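Local structure of alpha-1,4-endofucoidanase (Mariniflexile fucanivorans, 6DLH) at residues A544-F558 with N582-A595. The protein is an endo-acting glycoside hydrolase of family 107 that cleaves alpha-1,4-linked fucoidan by a retaining mechanism, and it carries Ig-like domains beside its catalytic domain. Residues are numbered along the deposited sequence; the frame is centred on the assembly and turned at random.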
# COMPACT_ATOMS: atom_id res chain seq x y z
N ALA A 544 -12.45 -10.43 -23.33
CA ALA A 544 -13.87 -10.10 -23.28
C ALA A 544 -14.46 -10.60 -21.97
O ALA A 544 -14.11 -11.69 -21.52
CB ALA A 544 -14.57 -10.72 -24.46
N LEU A 545 -15.35 -9.80 -21.37
CA LEU A 545 -16.06 -10.17 -20.16
C LEU A 545 -15.06 -10.37 -19.01
O LEU A 545 -15.20 -11.29 -18.21
CB LEU A 545 -16.90 -11.44 -20.40
CG LEU A 545 -17.85 -11.40 -21.61
CD1 LEU A 545 -18.67 -12.67 -21.68
CD2 LEU A 545 -18.76 -10.17 -21.56
N LYS A 546 -14.04 -9.50 -18.97
CA LYS A 546 -13.06 -9.48 -17.90
C LYS A 546 -12.55 -8.05 -17.75
O LYS A 546 -12.25 -7.40 -18.75
CB LYS A 546 -11.91 -10.46 -18.20
CG LYS A 546 -10.91 -10.65 -17.06
CD LYS A 546 -9.81 -11.63 -17.38
CE LYS A 546 -8.85 -11.84 -16.22
NZ LYS A 546 -8.10 -10.60 -15.90
N ASP A 547 -12.47 -7.59 -16.50
CA ASP A 547 -12.03 -6.23 -16.22
C ASP A 547 -10.58 -6.05 -16.65
O ASP A 547 -9.72 -6.85 -16.31
CB ASP A 547 -12.27 -5.87 -14.75
CG ASP A 547 -13.74 -5.76 -14.41
OD1 ASP A 547 -14.36 -4.76 -14.85
OD2 ASP A 547 -14.27 -6.67 -13.74
N TYR A 548 -10.33 -5.00 -17.44
CA TYR A 548 -9.01 -4.74 -17.98
C TYR A 548 -8.21 -3.93 -16.96
O TYR A 548 -8.78 -3.17 -16.19
CB TYR A 548 -9.11 -4.03 -19.34
CG TYR A 548 -7.79 -3.76 -20.01
CD1 TYR A 548 -7.06 -4.79 -20.58
CD2 TYR A 548 -7.25 -2.48 -20.04
CE1 TYR A 548 -5.84 -4.55 -21.20
CE2 TYR A 548 -6.03 -2.23 -20.64
CZ TYR A 548 -5.32 -3.27 -21.22
OH TYR A 548 -4.11 -3.03 -21.82
N GLY A 549 -6.89 -4.12 -16.97
CA GLY A 549 -6.02 -3.37 -16.07
C GLY A 549 -4.69 -3.05 -16.72
O GLY A 549 -3.91 -3.96 -17.03
N SER A 550 -4.44 -1.75 -16.94
CA SER A 550 -3.15 -1.29 -17.43
C SER A 550 -2.87 0.13 -16.91
O SER A 550 -3.80 0.89 -16.65
CB SER A 550 -3.07 -1.36 -18.93
OG SER A 550 -1.72 -1.33 -19.37
N LEU A 551 -1.58 0.46 -16.78
CA LEU A 551 -1.17 1.73 -16.20
C LEU A 551 -0.42 2.57 -17.22
O LEU A 551 0.28 2.06 -18.09
CB LEU A 551 -0.27 1.44 -14.98
CG LEU A 551 -0.95 0.70 -13.83
CD1 LEU A 551 0.07 0.29 -12.78
CD2 LEU A 551 -2.04 1.55 -13.21
N LEU A 552 -0.59 3.89 -17.10
CA LEU A 552 0.24 4.85 -17.80
C LEU A 552 0.92 5.73 -16.76
O LEU A 552 0.25 6.30 -15.91
CB LEU A 552 -0.66 5.67 -18.74
CG LEU A 552 -1.40 4.86 -19.80
CD1 LEU A 552 -2.35 5.74 -20.59
CD2 LEU A 552 -0.42 4.16 -20.73
N LYS A 553 2.25 5.82 -16.82
CA LYS A 553 3.00 6.44 -15.74
C LYS A 553 4.03 7.44 -16.28
O LYS A 553 4.79 7.14 -17.20
CB LYS A 553 3.71 5.38 -14.89
CG LYS A 553 2.79 4.39 -14.18
CD LYS A 553 3.46 3.64 -13.05
CE LYS A 553 4.40 2.54 -13.52
NZ LYS A 553 5.35 2.16 -12.46
N LEU A 554 4.04 8.62 -15.66
CA LEU A 554 5.02 9.66 -15.93
C LEU A 554 6.42 9.04 -15.85
O LEU A 554 6.73 8.31 -14.91
CB LEU A 554 4.83 10.78 -14.90
CG LEU A 554 5.68 12.04 -15.07
CD1 LEU A 554 5.21 12.86 -16.26
CD2 LEU A 554 5.63 12.88 -13.79
N GLY A 555 7.24 9.31 -16.88
CA GLY A 555 8.62 8.86 -16.91
C GLY A 555 8.77 7.48 -17.55
O GLY A 555 9.90 7.02 -17.76
N VAL A 556 7.64 6.82 -17.84
CA VAL A 556 7.64 5.51 -18.47
C VAL A 556 6.91 5.62 -19.81
O VAL A 556 7.47 5.31 -20.86
CB VAL A 556 6.99 4.43 -17.58
CG1 VAL A 556 7.12 3.04 -18.19
CG2 VAL A 556 7.53 4.44 -16.16
N ASP A 557 5.66 6.10 -19.75
CA ASP A 557 4.78 6.09 -20.91
C ASP A 557 4.64 7.49 -21.52
O ASP A 557 4.32 7.61 -22.70
CB ASP A 557 3.44 5.44 -20.57
CG ASP A 557 3.60 4.05 -19.99
OD1 ASP A 557 4.09 3.17 -20.71
OD2 ASP A 557 3.27 3.88 -18.80
N PHE A 558 4.89 8.53 -20.71
CA PHE A 558 4.76 9.92 -21.14
C PHE A 558 5.64 10.79 -20.25
O PHE A 558 6.00 10.37 -19.15
CB PHE A 558 3.29 10.34 -21.16
CG PHE A 558 2.61 10.28 -19.81
CD1 PHE A 558 2.56 11.41 -18.99
CD2 PHE A 558 2.03 9.11 -19.35
CE1 PHE A 558 1.95 11.36 -17.75
CE2 PHE A 558 1.43 9.06 -18.10
CZ PHE A 558 1.39 10.18 -17.31
N ASN A 582 -5.01 8.16 -11.09
CA ASN A 582 -4.75 7.63 -9.76
C ASN A 582 -3.93 8.65 -8.97
O ASN A 582 -4.06 8.72 -7.75
CB ASN A 582 -4.04 6.27 -9.80
CG ASN A 582 -4.95 5.10 -10.14
OD1 ASN A 582 -6.16 5.26 -10.31
ND2 ASN A 582 -4.38 3.91 -10.23
N SER A 583 -3.09 9.42 -9.67
CA SER A 583 -2.30 10.49 -9.08
C SER A 583 -1.71 11.38 -10.16
O SER A 583 -2.00 11.22 -11.34
CB SER A 583 -1.22 9.94 -8.17
OG SER A 583 -0.22 9.26 -8.91
N ASP A 584 -0.85 12.32 -9.75
CA ASP A 584 -0.21 13.28 -10.63
C ASP A 584 0.72 12.59 -11.63
O ASP A 584 1.13 13.20 -12.62
CB ASP A 584 0.60 14.31 -9.84
CG ASP A 584 -0.21 15.53 -9.44
OD1 ASP A 584 -1.43 15.53 -9.70
OD2 ASP A 584 0.39 16.47 -8.88
N ASP A 585 1.08 11.33 -11.37
CA ASP A 585 2.07 10.67 -12.19
C ASP A 585 1.57 9.30 -12.64
O ASP A 585 2.33 8.54 -13.23
CB ASP A 585 3.45 10.67 -11.51
CG ASP A 585 3.59 9.78 -10.28
OD1 ASP A 585 2.62 9.05 -9.95
OD2 ASP A 585 4.68 9.81 -9.66
N THR A 586 0.29 9.01 -12.39
CA THR A 586 -0.22 7.66 -12.61
C THR A 586 -1.67 7.70 -13.06
O THR A 586 -2.54 8.24 -12.38
CB THR A 586 -0.02 6.78 -11.36
OG1 THR A 586 1.35 6.79 -10.96
CG2 THR A 586 -0.47 5.36 -11.58
N TRP A 587 -1.92 7.07 -14.22
CA TRP A 587 -3.27 6.92 -14.76
C TRP A 587 -3.54 5.44 -14.97
O TRP A 587 -2.62 4.65 -15.13
CB TRP A 587 -3.43 7.72 -16.06
CG TRP A 587 -3.22 9.19 -15.91
CD1 TRP A 587 -2.06 9.83 -15.59
CD2 TRP A 587 -4.21 10.22 -16.09
NE1 TRP A 587 -2.25 11.19 -15.55
CE2 TRP A 587 -3.56 11.46 -15.85
CE3 TRP A 587 -5.57 10.23 -16.41
CZ2 TRP A 587 -4.23 12.68 -15.93
CZ3 TRP A 587 -6.23 11.43 -16.49
CH2 TRP A 587 -5.57 12.64 -16.26
N ARG A 588 -4.83 5.09 -15.00
CA ARG A 588 -5.25 3.70 -15.06
C ARG A 588 -6.25 3.53 -16.20
O ARG A 588 -7.20 4.29 -16.32
CB ARG A 588 -5.89 3.30 -13.72
CG ARG A 588 -6.72 2.03 -13.76
CD ARG A 588 -5.94 0.78 -13.42
NE ARG A 588 -6.72 -0.43 -13.68
CZ ARG A 588 -7.49 -1.05 -12.80
NH1 ARG A 588 -7.59 -0.58 -11.56
NH2 ARG A 588 -8.16 -2.13 -13.16
N LEU A 589 -6.01 2.50 -17.03
CA LEU A 589 -6.95 2.05 -18.04
C LEU A 589 -7.69 0.83 -17.53
O LEU A 589 -7.08 -0.15 -17.10
CB LEU A 589 -6.20 1.70 -19.33
CG LEU A 589 -5.48 2.85 -20.04
CD1 LEU A 589 -4.66 2.31 -21.20
CD2 LEU A 589 -6.47 3.90 -20.52
N SER A 590 -9.02 0.89 -17.58
CA SER A 590 -9.85 -0.22 -17.15
C SER A 590 -11.02 -0.36 -18.12
O SER A 590 -10.98 0.16 -19.23
CB SER A 590 -10.32 -0.04 -15.72
OG SER A 590 -11.09 1.15 -15.58
N GLY A 591 -12.07 -1.05 -17.65
CA GLY A 591 -13.25 -1.30 -18.45
C GLY A 591 -13.33 -2.77 -18.83
O GLY A 591 -12.33 -3.48 -18.77
N MET A 592 -14.53 -3.22 -19.20
CA MET A 592 -14.76 -4.60 -19.59
C MET A 592 -15.17 -4.63 -21.07
O MET A 592 -16.24 -4.13 -21.42
CB MET A 592 -15.86 -5.23 -18.74
CG MET A 592 -16.04 -6.71 -18.98
SD MET A 592 -17.41 -7.42 -18.05
CE MET A 592 -16.60 -7.83 -16.50
N PRO A 593 -14.33 -5.17 -21.97
CA PRO A 593 -14.74 -5.44 -23.35
C PRO A 593 -15.77 -6.57 -23.40
O PRO A 593 -15.89 -7.35 -22.47
CB PRO A 593 -13.45 -5.86 -24.05
CG PRO A 593 -12.55 -6.36 -22.94
CD PRO A 593 -12.92 -5.53 -21.73
N THR A 594 -16.52 -6.61 -24.51
CA THR A 594 -17.45 -7.69 -24.80
C THR A 594 -16.88 -8.47 -25.98
O THR A 594 -15.86 -8.08 -26.55
CB THR A 594 -18.85 -7.14 -25.10
OG1 THR A 594 -18.83 -6.51 -26.38
CG2 THR A 594 -19.35 -6.16 -24.07
N ALA A 595 -17.56 -9.56 -26.36
CA ALA A 595 -17.17 -10.36 -27.51
C ALA A 595 -17.18 -9.51 -28.78
O ALA A 595 -16.43 -9.78 -29.72
CB ALA A 595 -18.07 -11.56 -27.63
O HOH W 1 -12.65 -2.73 -15.48
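Leu552 and Trp587 form a hydrogen-bonded pair of the antiparallel ladder between strands 550-553 and 586-590: Leu552 N donates to Trp587 O and Trp587 N to Leu552 O, both at 2.9 Å. Ser550 and Leu589 pair in the same way, and Leu554 N extends the ladder to Asp585 O.

The face carrying Leu552, Trp587 and Leu589 turns inward. Trp587 CD1 meets Phe558 CZ at 3.9 Å, the two side chains crossing at about a right angle with their ring planes 78° apart; Trp587 NE1 is buried there without a polar partner. Leu552 CD1 touches Leu589 CD1, and Leu589 CB lies 4.1 Å from Tyr548 CE2, the tyrosine running alongside it in the same direction.

On the other face, Arg588 crosses Leu551, its CD 4.0 Å from Leu551 CD2. A bend at chi2 (92°) turns the guanidinium toward the chain just before strand 550-553, where NH2 donates to Tyr548 O at 3.3 Å, the acceptor near the guanidinium plane and NE beside Gly549 CA. Replacing Arg588 by alanine is likely to leave Tyr548 O without this donor and the CD2 methyl of Leu551 without its neighbour.

Beyond the regular pairs, Tyr548 N bonds to Gly591 O at 2.8 Å, while a water bridges Asp547 OD1 and Gly591 N. Met592 then reaches past Leu545, its CG 3.4 Å from Lys546 N, and Leu545 N closes this end on Pro593 O in a nearly straight bond.

Further out, Tyr548 OH bonds to Ala540 O; Lys553 NZ forms a salt bridge with Asp127 and Thr586 OG1 a hydrogen bond with Arg64 NE. Strand 586-590 also pairs with 578-583, where Asn582 and Ser583 facing Thr586 make a classic beta bulge. Leu539 and Ile568, from the four-stranded sheet opposite, help cover the inner face, completing the beta-sandwich of an Ig-like domain.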